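Local coordinates for ferric vibriobactin ABC transporter, periplasmic ferric vibriobactin-binding protein (Vibrio cholerae, PDB 3R5T) that binds the iron-loaded siderophore ferric vibriobactin in the periplasm and probably delivers it to an ABC transporter for uptake, at residues D88-S93 / A111-V116. Numbering follows the deposited sequence.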
# COMPACT_ATOMS: atom_id res chain seq x y z
N ASP A 88 9.97 -13.03 -17.89
CA ASP A 88 11.39 -13.13 -17.54
C ASP A 88 11.68 -12.63 -16.12
O ASP A 88 12.83 -12.56 -15.69
CB ASP A 88 12.28 -12.44 -18.57
CG ASP A 88 11.93 -10.97 -18.79
OD1 ASP A 88 11.10 -10.40 -18.04
OD2 ASP A 88 12.53 -10.38 -19.73
N LEU A 89 10.62 -12.28 -15.40
CA LEU A 89 10.74 -12.00 -13.97
C LEU A 89 9.37 -12.23 -13.36
O LEU A 89 8.39 -11.73 -13.88
CB LEU A 89 11.19 -10.56 -13.70
CG LEU A 89 11.38 -10.20 -12.22
CD1 LEU A 89 12.59 -10.93 -11.62
CD2 LEU A 89 11.53 -8.70 -12.03
N ILE A 90 9.32 -12.95 -12.25
CA ILE A 90 8.08 -13.17 -11.52
C ILE A 90 8.21 -12.57 -10.12
O ILE A 90 9.19 -12.84 -9.43
CB ILE A 90 7.75 -14.69 -11.41
CG1 ILE A 90 7.55 -15.28 -12.81
CG2 ILE A 90 6.50 -14.94 -10.56
CD1 ILE A 90 7.57 -16.81 -12.85
N VAL A 91 7.24 -11.74 -9.73
CA VAL A 91 7.32 -11.05 -8.45
C VAL A 91 6.31 -11.59 -7.46
O VAL A 91 5.15 -11.80 -7.81
CB VAL A 91 7.12 -9.52 -8.60
CG1 VAL A 91 7.39 -8.83 -7.27
CG2 VAL A 91 8.02 -8.97 -9.70
N VAL A 92 6.79 -11.86 -6.25
CA VAL A 92 6.01 -12.50 -5.19
C VAL A 92 6.08 -11.67 -3.92
O VAL A 92 7.12 -11.09 -3.62
CB VAL A 92 6.55 -13.93 -4.90
CG1 VAL A 92 5.72 -14.63 -3.84
CG2 VAL A 92 6.58 -14.79 -6.17
N SER A 93 4.99 -11.60 -3.17
CA SER A 93 4.97 -10.89 -1.89
C SER A 93 5.16 -11.85 -0.74
O SER A 93 4.80 -13.03 -0.82
CB SER A 93 3.69 -10.08 -1.72
OG SER A 93 2.57 -10.94 -1.63
N ALA A 111 10.72 -18.92 -14.46
CA ALA A 111 11.51 -17.71 -14.67
C ALA A 111 12.11 -17.24 -13.35
O ALA A 111 11.64 -17.63 -12.28
CB ALA A 111 10.65 -16.60 -15.29
N PRO A 112 13.13 -16.37 -13.42
CA PRO A 112 13.69 -15.80 -12.19
C PRO A 112 12.57 -15.22 -11.34
O PRO A 112 11.77 -14.41 -11.83
CB PRO A 112 14.61 -14.69 -12.71
CG PRO A 112 15.06 -15.20 -14.06
CD PRO A 112 13.84 -15.90 -14.63
N THR A 113 12.51 -15.63 -10.08
CA THR A 113 11.41 -15.25 -9.19
C THR A 113 11.97 -14.53 -7.96
O THR A 113 12.88 -15.03 -7.31
CB THR A 113 10.61 -16.51 -8.79
OG1 THR A 113 10.06 -17.08 -9.97
CG2 THR A 113 9.48 -16.18 -7.83
N ILE A 114 11.42 -13.35 -7.68
CA ILE A 114 11.87 -12.55 -6.54
C ILE A 114 10.75 -12.35 -5.51
O ILE A 114 9.56 -12.42 -5.84
CB ILE A 114 12.47 -11.19 -6.98
CG1 ILE A 114 11.41 -10.28 -7.64
CG2 ILE A 114 13.70 -11.44 -7.86
CD1 ILE A 114 11.89 -8.83 -7.83
N LEU A 115 11.16 -12.11 -4.27
CA LEU A 115 10.25 -12.04 -3.13
C LEU A 115 10.50 -10.75 -2.34
O LEU A 115 11.62 -10.51 -1.87
CB LEU A 115 10.49 -13.27 -2.25
CG LEU A 115 9.77 -13.40 -0.92
CD1 LEU A 115 8.26 -13.48 -1.12
CD2 LEU A 115 10.27 -14.61 -0.14
N VAL A 116 9.45 -9.94 -2.22
CA VAL A 116 9.51 -8.64 -1.55
C VAL A 116 8.42 -8.55 -0.49
O VAL A 116 7.38 -9.20 -0.59
CB VAL A 116 9.36 -7.47 -2.56
CG1 VAL A 116 10.51 -7.48 -3.56
CG2 VAL A 116 8.00 -7.54 -3.29
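Ile90 and Val92 each give an N-H to the strand 113-116 side and take one back, so four backbone hydrogen bonds join the two parallel strands. Ile90 N reaches Pro112 O at 2.9 Å, and Ile90 O receives Ile114 N; two residues on, Val92 N donates to Ile114 O, at a more bent 142° at the hydrogen, and Val92 O accepts Val116 N. Pro112 ends the bonding here: its ring CD faces Asp88 O, at 3.6 Å, where the pattern would place an N-H, while its carbonyl still accepts from Ile90. Weaker CA-H contacts share these acceptors, as from Leu115 CA to Val92 O at 3.3 Å.

On one face the hydroxyl of Thr113 turns back along its own strand to Ala111 O, at 2.9 Å, which settles the polar group. With OG1 anti to the carbonyl carbon (chi1 -62°), its methyl is left to meet Val92, CG2 to CG2 at 3.6 Å. Ile90, its chain extended, brings CD1 against the small Ala111 CB, and Leu115 CD1 lies against Val92 CG1. Helix 104-108 packs over Val92, Thr113 and Leu115, so the branched Val92 and Leu115, and a threonine whose hydroxyl is already bonded, suit this side.

The other face carries Val91, Ser93, Ile114 and Val116; helix 123-134 lies against Ile114, Val116 and Leu89. Val91 and Ile114 run side by side, CG2 to CG1 at 4.2 Å, while Ile114 CG2 meets Leu89 CD1 at 4.0 Å. Ser93 OG, at the C-terminal end, bonds to Asp98, and its side chain comes within about 7 Å of the bound vibriobactin.

Strand 89-93, helix 104-108 and strand 113-116 form a beta-alpha-beta unit at the edge of a five-stranded parallel sheet of order 3-2-1-4-5, the Rossmann-like lobe of a periplasmic siderophore-binding protein.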